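Local coordinates for protein inositol dehydrogenase (Lactobacillus casei, PDB 4N54) that probably catalyses the NAD-dependent oxidation of scyllo-inositol, holding the cofactor and the sugar alcohol together between a Rossmann domain and a sheet-based C-terminal domain, at residues L134-R139 / M192-I197; R163-D168 / I245-R250. One frame throughout, in Å; residues are numbered along the deposited sequence.

Interaction 1: L134-R139 / M192-I197; sequences LGFMRR and MSIHDI. With 2H3 ((1r,2r,3r,4r,5r,6r)-cyclohexane-1,2,3,4,5,6-hexol), chain F; NAI (1,4-dihydronicotinamide adenine dinucleotide), chain E.
D196 OD1 is gripped twice: by R138 NH1 from across the contact, at 3.1 Å in a salt bridge, and by the hydroxyl of S164. R138 NH1 does not come in the plane of the carboxylate; it meets OD1 from above, 54° out of that plane, and the two flat groups stand nearly perpendicular. The other amino group, R138 NH2, bonds S166 OG, which also binds D196 OD2. One face of the same guanidinium lies on H195, with R138 CZ 3.4 Å from H195 CB. The imidazole plane is only 4° from that of the guanidinium, yet it is the methylene, not the ring, that sits over the centre.

This is a seam between domains: the loop leaving the last strand of the Rossmann sheet turns, through two successive inverse gamma turns at G135 and F136, against the start of helix 193-204 of the C-terminal domain. With a leucine in place of R138, D196 OD1 would probably be left without its charged mate and H195 CB without the flat group laid over it.

H195 is held at both nitrogens. ND1 is 2.9 Å from a water that in turn accepts the backbone N-H of R138, and NE2 makes a 2.7 Å hydrogen bond to O2 of scyllo-inositol, which lies at the ring edge. M137 SD approaches H195 CE1 obliquely, at 3.4 Å. The bend at chi2 (-63°) lets the M137 side chain reach both the imidazole and the nicotinamide amide of the cofactor, whose N7N gives SD a weak hydrogen bond. Further from the ligands, the F136 ring crosses the I194 side chain at about a right angle, F136 CZ resting 4.1 Å from I194 CG1.

Interaction 2: R163-D168 / I245-R250; sequences RSYSID and ILVAGR. With 2H3 ((1r,2r,3r,4r,5r,6r)-cyclohexane-1,2,3,4,5,6-hexol), chain F.
Y165 lies against V247 where strands 163-168 and 245-249 run side by side, 4° from exactly parallel, in the mixed sheet of the GFO/IDH/MocA C-terminal domain. Y165 CB lies nearest V247 O, and the side chain rises with CG anti to the carbonyl carbon (chi1 -76°), a turn that brings CG near V247 CB and sets the ring alongside its neighbour. Y165 CD1 meets V247 CB at 3.6 Å. One atom further, Y165 CE1 touches V247 CG2 at 3.4 Å, and CZ still leans on the same methyl. V247 CB makes the CH-pi contact, 3.9 Å from the Y165 ring centroid and over the face, though offset toward the rim. R163 NH1 sits over the centre of the opposite face, so the ring is sandwiched, and the same guanidinium is salt-bridged to E259 and E261. At the tip, Y165 OH is hydrogen-bonded to E261 of the second subunit, and I245 of that subunit packs on I245 and V247 of this chain.

Between the strands the backbones are laced in parallel fashion: S164 N, S166 N and D168 N give to I245 O, V247 O (3.0 Å from S166 N) and G249 O, while V247 N and G249 N give to S164 O and S166 O. L246 and A248 turn to the other face of the sheet, where helix 193-204 covers them.

The strand ends reach the substrate. R250 NH1 bridges to D168 OD2 at 2.8 Å; OD2 lies in the guanidinium plane, while NH1 meets it on the anti side, 30° out of the carboxylate plane, and R250 NH2 pairs with D191. The carboxylate is a fork for neighbouring hydroxyls of scyllo-inositol: O4 donates to D168 OD1 at 2.9 Å, and O5 to D168 OD2 at 2.6 Å.

How the interactions relate
From the N terminus, the chain first completes the Rossmann sheet, whose last strand, 132-134, runs into segment 134-139. It then lays down strand 159-169, and only after that returns, at helix 193-204, to close interaction 1 over 52 intervening residues. Strand 243-249 closes interaction 2, 76 residues after segment 163-168. The segments therefore alternate, and the two loops cross rather than nest. Interaction 1 ties the Rossmann domain to the C-terminal domain, whereas interaction 2 joins two strands within the latter, and its Y165 face meets the second subunit. They meet through D196 at the S164 and S166 hydroxyls and where M192 packs on R250 and S166; both reach the same scyllo-inositol, their centres 12 Å apart.

Interaction 1: L134-R139 / M192-I197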
ATOM      1  N   LEU A 134      -9.191  25.608  22.840  1.00 44.62           N
ATOM      2  CA  LEU A 134      -8.846  24.309  23.374  1.00 42.80           C
ATOM      3  C   LEU A 134      -8.041  23.507  22.351  1.00 42.36           C
ATOM      4  O   LEU A 134      -8.271  23.607  21.162  1.00 37.37           O
ATOM      5  CB  LEU A 134     -10.114  23.581  23.754  1.00 40.91           C
ATOM      6  CG  LEU A 134     -10.001  22.198  24.331  1.00 39.74           C
ATOM      7  CD1 LEU A 134      -9.168  22.202  25.579  1.00 45.95           C
ATOM      8  CD2 LEU A 134     -11.380  21.741  24.617  1.00 41.49           C
ATOM      9  N   GLY A 135      -7.106  22.703  22.841  1.00 43.38           N
ATOM     10  CA  GLY A 135      -6.081  22.099  22.015  1.00 36.48           C
ATOM     11  C   GLY A 135      -6.378  20.769  21.376  1.00 39.23           C
ATOM     12  O   GLY A 135      -5.579  19.853  21.449  1.00 37.62           O
ATOM     13  N   PHE A 136      -7.528  20.662  20.741  1.00 34.89           N
ATOM     14  CA  PHE A 136      -7.817  19.529  19.897  1.00 34.38           C
ATOM     15  C   PHE A 136      -7.121  19.695  18.541  1.00 39.53           C
ATOM     16  O   PHE A 136      -7.739  20.052  17.556  1.00 34.14           O
ATOM     17  CB  PHE A 136      -9.315  19.368  19.725  1.00 35.87           C
ATOM     18  CG  PHE A 136     -10.013  18.834  20.933  1.00 38.56           C
ATOM     19  CD1 PHE A 136      -9.678  17.615  21.455  1.00 38.06           C
ATOM     20  CD2 PHE A 136     -11.022  19.538  21.530  1.00 39.66           C
ATOM     21  CE1 PHE A 136     -10.317  17.123  22.546  1.00 40.64           C
ATOM     22  CE2 PHE A 136     -11.667  19.037  22.613  1.00 41.64           C
ATOM     23  CZ  PHE A 136     -11.314  17.835  23.121  1.00 39.87           C
ATOM     24  N   MET A 137      -5.826  19.418  18.517  1.00 32.33           N
ATOM     25  CA  MET A 137      -4.988  19.699  17.371  1.00 35.85           C
ATOM     26  C   MET A 137      -5.322  18.930  16.097  1.00 34.81           C
ATOM     27  O   MET A 137      -4.987  19.378  15.019  1.00 33.47           O
ATOM     28  CB  MET A 137      -3.514  19.511  17.715  1.00 38.62           C
ATOM     29  CG  MET A 137      -3.048  18.080  17.737  1.00 35.65           C
ATOM     30  SD  MET A 137      -3.860  17.090  18.967  1.00 42.19           S
ATOM     31  CE  MET A 137      -3.058  15.541  18.696  1.00 33.56           C
ATOM     32  N   ARG A 138      -5.982  17.791  16.220  1.00 27.41           N
ATOM     33  CA  ARG A 138      -6.368  17.025  15.053  1.00 32.31           C
ATOM     34  C   ARG A 138      -7.225  17.831  14.078  1.00 37.54           C
ATOM     35  O   ARG A 138      -7.183  17.602  12.890  1.00 29.14           O
ATOM     36  CB  ARG A 138      -7.089  15.755  15.451  1.00 28.97           C
ATOM     37  CG  ARG A 138      -6.191  14.700  16.011  1.00 34.91           C
ATOM     38  CD  ARG A 138      -6.901  13.410  16.259  1.00 32.19           C
ATOM     39  NE  ARG A 138      -6.205  12.608  17.252  1.00 35.08           N
ATOM     40  CZ  ARG A 138      -6.516  11.367  17.552  1.00 30.00           C
ATOM     41  NH1 ARG A 138      -7.495  10.760  16.933  1.00 33.75           N
ATOM     42  NH2 ARG A 138      -5.833  10.729  18.464  1.00 35.37           N
ATOM     43  N   ARG A 139      -7.998  18.772  14.607  1.00 32.84           N
ATOM     44  CA  ARG A 139      -8.817  19.654  13.788  1.00 38.48           C
ATOM     45  C   ARG A 139      -7.971  20.488  12.852  1.00 38.98           C
ATOM     46  O   ARG A 139      -8.463  20.996  11.866  1.00 37.29           O
ATOM     47  CB  ARG A 139      -9.653  20.578  14.657  1.00 37.62           C
ATOM     48  CG  ARG A 139     -10.639  19.873  15.528  1.00 40.92           C
ATOM     49  CD  ARG A 139     -11.795  20.757  15.827  1.00 41.82           C
ATOM     50  NE  ARG A 139     -12.772  20.125  16.684  1.00 45.08           N
ATOM     51  CZ  ARG A 139     -13.993  20.593  16.868  1.00 44.01           C
ATOM     52  NH1 ARG A 139     -14.377  21.685  16.242  1.00 34.93           N
ATOM     53  NH2 ARG A 139     -14.822  19.967  17.672  1.00 48.03           N
ATOM     54  N   MET A 192      -6.653   9.934  26.054  1.00 33.59           N
ATOM     55  CA  MET A 192      -6.496   9.540  24.668  1.00 37.70           C
ATOM     56  C   MET A 192      -7.796   9.606  23.887  1.00 35.34           C
ATOM     57  O   MET A 192      -7.889  10.311  22.898  1.00 36.62           O
ATOM     58  CB  MET A 192      -5.951   8.118  24.570  1.00 30.87           C
ATOM     59  CG  MET A 192      -4.553   7.974  25.043  1.00 39.18           C
ATOM     60  SD  MET A 192      -3.386   8.899  24.075  1.00 49.24           S
ATOM     61  CE  MET A 192      -3.310   7.879  22.643  1.00 31.27           C
ATOM     62  N   SER A 193      -8.781   8.850  24.346  1.00 30.99           N
ATOM     63  CA  SER A 193     -10.040   8.667  23.649  1.00 35.43           C
ATOM     64  C   SER A 193     -10.781   9.976  23.422  1.00 38.64           C
ATOM     65  O   SER A 193     -11.668  10.048  22.593  1.00 35.94           O
ATOM     66  CB  SER A 193     -10.929   7.677  24.395  1.00 34.96           C
ATOM     67  OG  SER A 193     -10.528   6.348  24.223  1.00 34.89           O
ATOM     68  N   ILE A 194     -10.394  11.011  24.144  1.00 34.93           N
ATOM     69  CA  ILE A 194     -11.072  12.275  24.036  1.00 36.78           C
ATOM     70  C   ILE A 194     -10.832  12.960  22.687  1.00 35.61           C
ATOM     71  O   ILE A 194     -11.688  13.673  22.208  1.00 31.02           O
ATOM     72  CB  ILE A 194     -10.747  13.198  25.209  1.00 37.27           C
ATOM     73  CG1 ILE A 194     -11.733  14.353  25.237  1.00 39.43           C
ATOM     74  CG2 ILE A 194      -9.331  13.683  25.132  1.00 35.85           C
ATOM     75  CD1 ILE A 194     -11.810  15.061  26.483  1.00 39.90           C
ATOM     76  N   HIS A 195      -9.672  12.726  22.083  1.00 33.11           N
ATOM     77  CA  HIS A 195      -9.401  13.207  20.737  1.00 35.18           C
ATOM     78  C   HIS A 195     -10.386  12.632  19.738  1.00 33.09           C
ATOM     79  O   HIS A 195     -10.868  13.327  18.866  1.00 32.62           O
ATOM     80  CB  HIS A 195      -8.009  12.805  20.293  1.00 32.15           C
ATOM     81  CG  HIS A 195      -6.912  13.594  20.922  1.00 36.95           C
ATOM     82  ND1 HIS A 195      -6.579  14.858  20.506  1.00 32.72           N
ATOM     83  CD2 HIS A 195      -6.049  13.282  21.910  1.00 30.41           C
ATOM     84  CE1 HIS A 195      -5.568  15.297  21.225  1.00 39.40           C
ATOM     85  NE2 HIS A 195      -5.225  14.356  22.078  1.00 32.19           N
ATOM     86  N   ASP A 196     -10.664  11.348  19.889  1.00 34.17           N
ATOM     87  CA  ASP A 196     -11.541  10.625  19.005  1.00 32.23           C
ATOM     88  C   ASP A 196     -12.986  11.056  19.181  1.00 37.26           C
ATOM     89  O   ASP A 196     -13.734  11.115  18.234  1.00 28.51           O
ATOM     90  CB  ASP A 196     -11.420   9.140  19.256  1.00 34.86           C
ATOM     91  CG  ASP A 196     -10.023   8.629  19.049  1.00 35.85           C
ATOM     92  OD1 ASP A 196      -9.548   8.646  17.909  1.00 34.28           O
ATOM     93  OD2 ASP A 196      -9.409   8.207  20.033  1.00 39.82           O
ATOM     94  N   ILE A 197     -13.363  11.344  20.412  1.00 34.38           N
ATOM     95  CA  ILE A 197     -14.693  11.834  20.701  1.00 37.40           C
ATOM     96  C   ILE A 197     -14.928  13.139  19.970  1.00 29.05           C
ATOM     97  O   ILE A 197     -15.941  13.311  19.326  1.00 32.61           O
ATOM     98  CB  ILE A 197     -14.898  12.017  22.200  1.00 39.32           C
ATOM     99  CG1 ILE A 197     -15.058  10.655  22.864  1.00 35.11           C
ATOM    100  CG2 ILE A 197     -16.099  12.879  22.458  1.00 30.23           C
ATOM    101  CD1 ILE A 197     -15.174  10.714  24.303  1.00 37.56           C
TER
HETATM  102  O3  2H3 F 402      -1.971  12.594  21.877  1.00 37.42           O
HETATM  103  C3  2H3 F 402      -1.883  11.933  23.082  1.00 35.87           C
HETATM  104  C4  2H3 F 402      -0.509  11.352  23.276  1.00 32.59           C
HETATM  105  O4  2H3 F 402      -0.302  10.349  22.361  1.00 31.62           O
HETATM  106  C5  2H3 F 402      -0.395  10.688  24.617  1.00 35.42           C
HETATM  107  O5  2H3 F 402       0.847  10.150  24.795  1.00 31.01           O
HETATM  108  C6  2H3 F 402      -0.690  11.664  25.706  1.00 36.86           C
HETATM  109  O6  2H3 F 402      -0.580  11.067  26.924  1.00 37.89           O
HETATM  110  C1  2H3 F 402      -2.067  12.214  25.602  1.00 36.54           C
HETATM  111  O1  2H3 F 402      -2.176  13.226  26.517  1.00 36.26           O
HETATM  112  C2  2H3 F 402      -2.301  12.900  24.138  1.00 35.90           C
HETATM  113  O2  2H3 F 402      -3.612  13.238  23.948  1.00 30.73           O
HETATM  114  PA  NAI E 401       4.344  16.148  31.501  1.00 41.78           P
HETATM  115  O1A NAI E 401       4.091  15.475  32.744  1.00 30.46           O
HETATM  116  O2A NAI E 401       5.287  15.652  30.503  1.00 36.28           O
HETATM  117  O5B NAI E 401       4.705  17.623  31.749  1.00 43.87           O
HETATM  118  C5B NAI E 401       4.155  18.321  32.823  1.00 48.98           C
HETATM  119  C4B NAI E 401       4.753  19.701  32.949  1.00 51.74           C
HETATM  120  O4B NAI E 401       3.868  20.455  33.752  1.00 56.77           O
HETATM  121  C3B NAI E 401       6.075  19.725  33.684  1.00 48.99           C
HETATM  122  O3B NAI E 401       6.804  20.819  33.200  1.00 54.42           O
HETATM  123  C2B NAI E 401       5.724  20.077  35.098  1.00 54.77           C
HETATM  124  O2B NAI E 401       6.795  20.789  35.678  1.00 53.65           O
HETATM  125  C1B NAI E 401       4.543  20.983  34.878  1.00 52.14           C
HETATM  126  N9A NAI E 401       3.659  21.033  36.036  1.00 52.05           N
HETATM  127  C8A NAI E 401       3.135  20.001  36.659  1.00 51.82           C
HETATM  128  N7A NAI E 401       2.362  20.384  37.680  1.00 48.57           N
HETATM  129  C5A NAI E 401       2.370  21.704  37.699  1.00 51.46           C
HETATM  130  C6A NAI E 401       1.756  22.752  38.517  1.00 54.91           C
HETATM  131  N6A NAI E 401       0.973  22.415  39.517  1.00 50.23           N
HETATM  132  N1A NAI E 401       1.996  24.029  38.227  1.00 56.30           N
HETATM  133  C2A NAI E 401       2.791  24.336  37.205  1.00 53.20           C
HETATM  134  N3A NAI E 401       3.380  23.439  36.409  1.00 52.92           N
HETATM  135  C4A NAI E 401       3.223  22.129  36.609  1.00 51.29           C
HETATM  136  O3  NAI E 401       2.920  16.278  30.835  1.00 40.88           O
HETATM  137  PN  NAI E 401       2.638  16.378  29.304  1.00 43.30           P
HETATM  138  O1N NAI E 401       2.741  15.064  28.731  1.00 37.39           O
HETATM  139  O2N NAI E 401       3.384  17.472  28.742  1.00 38.33           O
HETATM  140  O5D NAI E 401       1.129  16.797  29.310  1.00 40.89           O
HETATM  141  C5D NAI E 401       0.706  18.139  29.402  1.00 41.45           C
HETATM  142  C4D NAI E 401      -0.739  18.363  28.988  1.00 46.71           C
HETATM  143  O4D NAI E 401      -0.829  18.310  27.590  1.00 46.53           O
HETATM  144  C3D NAI E 401      -1.698  17.340  29.542  1.00 42.85           C
HETATM  145  O3D NAI E 401      -2.889  17.987  29.916  1.00 46.81           O
HETATM  146  C2D NAI E 401      -1.926  16.431  28.371  1.00 47.07           C
HETATM  147  O2D NAI E 401      -3.205  15.835  28.394  1.00 42.59           O
HETATM  148  C1D NAI E 401      -1.728  17.338  27.177  1.00 33.74           C
HETATM  149  N1N NAI E 401      -1.105  16.679  26.060  1.00 42.57           N
HETATM  150  C2N NAI E 401      -1.682  16.808  24.903  1.00 42.41           C
HETATM  151  C3N NAI E 401      -1.188  16.238  23.764  1.00 40.57           C
HETATM  152  C7N NAI E 401      -1.926  16.415  22.485  1.00 37.58           C
HETATM  153  O7N NAI E 401      -1.796  15.612  21.643  1.00 41.53           O
HETATM  154  N7N NAI E 401      -2.716  17.428  22.267  1.00 36.28           N
HETATM  155  C4N NAI E 401       0.073  15.427  23.816  1.00 40.00           C
HETATM  156  C5N NAI E 401       0.616  15.380  25.152  1.00 45.73           C
HETATM  157  C6N NAI E 401       0.011  16.005  26.210  1.00 40.93           C
HETATM  158  O   HOH W   1      -7.416  16.710  18.412  0.76 31.10           O

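Interaction 2: R163-D168 / I245-R250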
ATOM      1  N   ARG A 163     -14.915   4.525  13.063  1.00 32.66           N
ATOM      2  CA  ARG A 163     -14.014   3.793  13.946  1.00 24.32           C
ATOM      3  C   ARG A 163     -12.772   4.622  14.134  1.00 28.21           C
ATOM      4  O   ARG A 163     -12.228   5.130  13.169  1.00 30.43           O
ATOM      5  CB  ARG A 163     -13.666   2.443  13.349  1.00 25.06           C
ATOM      6  CG  ARG A 163     -12.429   1.810  13.921  1.00 28.57           C
ATOM      7  CD  ARG A 163     -12.111   0.494  13.277  1.00 30.13           C
ATOM      8  NE  ARG A 163     -11.511   0.637  11.963  1.00 33.40           N
ATOM      9  CZ  ARG A 163     -10.228   0.885  11.747  1.00 33.12           C
ATOM     10  NH1 ARG A 163      -9.399   1.031  12.762  1.00 34.95           N
ATOM     11  NH2 ARG A 163      -9.780   0.994  10.515  1.00 34.65           N
ATOM     12  N   SER A 164     -12.330   4.785  15.369  1.00 27.04           N
ATOM     13  CA  SER A 164     -11.130   5.549  15.623  1.00 29.73           C
ATOM     14  C   SER A 164     -10.162   4.896  16.618  1.00 32.15           C
ATOM     15  O   SER A 164     -10.546   4.515  17.702  1.00 31.52           O
ATOM     16  CB  SER A 164     -11.497   6.958  16.050  1.00 33.10           C
ATOM     17  OG  SER A 164     -10.619   7.905  15.499  1.00 32.46           O
ATOM     18  N   TYR A 165      -8.908   4.762  16.216  1.00 28.98           N
ATOM     19  CA  TYR A 165      -7.869   4.157  17.043  1.00 32.97           C
ATOM     20  C   TYR A 165      -6.847   5.196  17.474  1.00 34.45           C
ATOM     21  O   TYR A 165      -6.369   5.969  16.668  1.00 32.76           O
ATOM     22  CB  TYR A 165      -7.123   3.072  16.284  1.00 29.84           C
ATOM     23  CG  TYR A 165      -7.792   1.735  16.087  1.00 32.10           C
ATOM     24  CD1 TYR A 165      -9.152   1.564  16.249  1.00 32.69           C
ATOM     25  CD2 TYR A 165      -7.045   0.634  15.734  1.00 30.47           C
ATOM     26  CE1 TYR A 165      -9.733   0.345  16.057  1.00 28.81           C
ATOM     27  CE2 TYR A 165      -7.610  -0.570  15.550  1.00 31.92           C
ATOM     28  CZ  TYR A 165      -8.951  -0.727  15.716  1.00 36.96           C
ATOM     29  OH  TYR A 165      -9.503  -1.952  15.527  1.00 37.04           O
ATOM     30  N   SER A 166      -6.517   5.213  18.754  1.00 28.81           N
ATOM     31  CA  SER A 166      -5.413   6.013  19.254  1.00 25.09           C
ATOM     32  C   SER A 166      -4.543   5.168  20.179  1.00 32.09           C
ATOM     33  O   SER A 166      -4.842   4.994  21.342  1.00 26.43           O
ATOM     34  CB  SER A 166      -5.897   7.256  19.978  1.00 29.24           C
ATOM     35  OG  SER A 166      -6.727   8.054  19.177  1.00 39.66           O
ATOM     36  N   ILE A 167      -3.471   4.629  19.637  1.00 29.36           N
ATOM     37  CA  ILE A 167      -2.640   3.710  20.384  1.00 26.78           C
ATOM     38  C   ILE A 167      -1.215   4.226  20.426  1.00 33.34           C
ATOM     39  O   ILE A 167      -0.550   4.302  19.411  1.00 28.18           O
ATOM     40  CB  ILE A 167      -2.700   2.318  19.780  1.00 30.71           C
ATOM     41  CG1 ILE A 167      -4.146   1.925  19.526  1.00 29.27           C
ATOM     42  CG2 ILE A 167      -2.019   1.305  20.684  1.00 32.07           C
ATOM     43  CD1 ILE A 167      -4.321   0.607  18.941  1.00 29.55           C
ATOM     44  N   ASP A 168      -0.774   4.618  21.613  1.00 29.21           N
ATOM     45  CA  ASP A 168       0.572   5.117  21.827  1.00 27.56           C
ATOM     46  C   ASP A 168       1.612   4.048  21.511  1.00 28.40           C
ATOM     47  O   ASP A 168       1.319   2.877  21.551  1.00 28.66           O
ATOM     48  CB  ASP A 168       0.746   5.598  23.270  1.00 28.65           C
ATOM     49  CG  ASP A 168       0.765   7.093  23.392  1.00 32.66           C
ATOM     50  OD1 ASP A 168       1.019   7.767  22.391  1.00 35.33           O
ATOM     51  OD2 ASP A 168       0.553   7.601  24.498  1.00 32.13           O
ATOM     52  N   ILE A 245     -16.988   3.203  16.983  1.00 33.06           N
ATOM     53  CA  ILE A 245     -16.116   2.222  17.618  1.00 28.88           C
ATOM     54  C   ILE A 245     -14.828   2.917  17.996  1.00 34.59           C
ATOM     55  O   ILE A 245     -14.293   3.686  17.220  1.00 30.55           O
ATOM     56  CB  ILE A 245     -15.798   1.056  16.686  1.00 26.81           C
ATOM     57  CG1 ILE A 245     -17.057   0.293  16.327  1.00 28.37           C
ATOM     58  CG2 ILE A 245     -14.774   0.129  17.300  1.00 29.90           C
ATOM     59  CD1 ILE A 245     -16.911  -0.594  15.162  1.00 31.13           C
ATOM     60  N   LEU A 246     -14.360   2.678  19.206  1.00 26.79           N
ATOM     61  CA  LEU A 246     -13.113   3.247  19.659  1.00 27.64           C
ATOM     62  C   LEU A 246     -12.187   2.147  20.134  1.00 32.23           C
ATOM     63  O   LEU A 246     -12.630   1.142  20.656  1.00 29.39           O
ATOM     64  CB  LEU A 246     -13.335   4.239  20.789  1.00 30.96           C
ATOM     65  CG  LEU A 246     -14.168   5.507  20.613  1.00 33.84           C
ATOM     66  CD1 LEU A 246     -14.224   6.260  21.904  1.00 35.55           C
ATOM     67  CD2 LEU A 246     -13.637   6.392  19.515  1.00 26.95           C
ATOM     68  N   VAL A 247     -10.900   2.341  19.892  1.00 33.45           N
ATOM     69  CA  VAL A 247      -9.848   1.607  20.563  1.00 30.21           C
ATOM     70  C   VAL A 247      -8.786   2.607  20.974  1.00 33.50           C
ATOM     71  O   VAL A 247      -8.450   3.498  20.225  1.00 28.30           O
ATOM     72  CB  VAL A 247      -9.223   0.502  19.687  1.00 32.18           C
ATOM     73  CG1 VAL A 247      -8.090  -0.139  20.394  1.00 26.88           C
ATOM     74  CG2 VAL A 247     -10.233  -0.545  19.322  1.00 31.53           C
ATOM     75  N   ALA A 248      -8.291   2.475  22.190  1.00 29.11           N
ATOM     76  CA  ALA A 248      -7.175   3.256  22.667  1.00 25.26           C
ATOM     77  C   ALA A 248      -6.252   2.342  23.433  1.00 30.26           C
ATOM     78  O   ALA A 248      -6.656   1.281  23.874  1.00 27.78           O
ATOM     79  CB  ALA A 248      -7.625   4.365  23.521  1.00 27.37           C
ATOM     80  N   GLY A 249      -5.007   2.764  23.579  1.00 29.84           N
ATOM     81  CA  GLY A 249      -3.991   1.908  24.140  1.00 27.20           C
ATOM     82  C   GLY A 249      -2.646   2.552  24.331  1.00 27.46           C
ATOM     83  O   GLY A 249      -2.417   3.662  23.900  1.00 32.74           O
ATOM     84  N   ARG A 250      -1.757   1.838  24.999  1.00 27.71           N
ATOM     85  CA  ARG A 250      -0.436   2.351  25.274  1.00 30.20           C
ATOM     86  C   ARG A 250       0.647   1.420  24.745  1.00 27.50           C
ATOM     87  O   ARG A 250       1.814   1.676  24.933  1.00 30.24           O
ATOM     88  CB  ARG A 250      -0.245   2.589  26.766  1.00 28.25           C
ATOM     89  CG  ARG A 250      -1.248   3.508  27.421  1.00 32.49           C
ATOM     90  CD  ARG A 250      -1.129   4.934  26.971  1.00 32.50           C
ATOM     91  NE  ARG A 250      -2.040   5.815  27.672  1.00 33.72           N
ATOM     92  CZ  ARG A 250      -2.116   7.124  27.489  1.00 36.76           C
ATOM     93  NH1 ARG A 250      -1.337   7.728  26.622  1.00 37.59           N
ATOM     94  NH2 ARG A 250      -2.962   7.840  28.194  1.00 33.52           N
TER
HETATM   95  O3  2H3 F 402      -1.971  12.594  21.877  1.00 37.42           O
HETATM   96  C3  2H3 F 402      -1.883  11.933  23.082  1.00 35.87           C
HETATM   97  C4  2H3 F 402      -0.509  11.352  23.276  1.00 32.59           C
HETATM   98  O4  2H3 F 402      -0.302  10.349  22.361  1.00 31.62           O
HETATM   99  C5  2H3 F 402      -0.395  10.688  24.617  1.00 35.42           C
HETATM  100  O5  2H3 F 402       0.847  10.150  24.795  1.00 31.01           O
HETATM  101  C6  2H3 F 402      -0.690  11.664  25.706  1.00 36.86           C
HETATM  102  O6  2H3 F 402      -0.580  11.067  26.924  1.00 37.89           O
HETATM  103  C1  2H3 F 402      -2.067  12.214  25.602  1.00 36.54           C
HETATM  104  O1  2H3 F 402      -2.176  13.226  26.517  1.00 36.26           O
HETATM  105  C2  2H3 F 402      -2.301  12.900  24.138  1.00 35.90           C
HETATM  106  O2  2H3 F 402      -3.612  13.238  23.948  1.00 30.73           O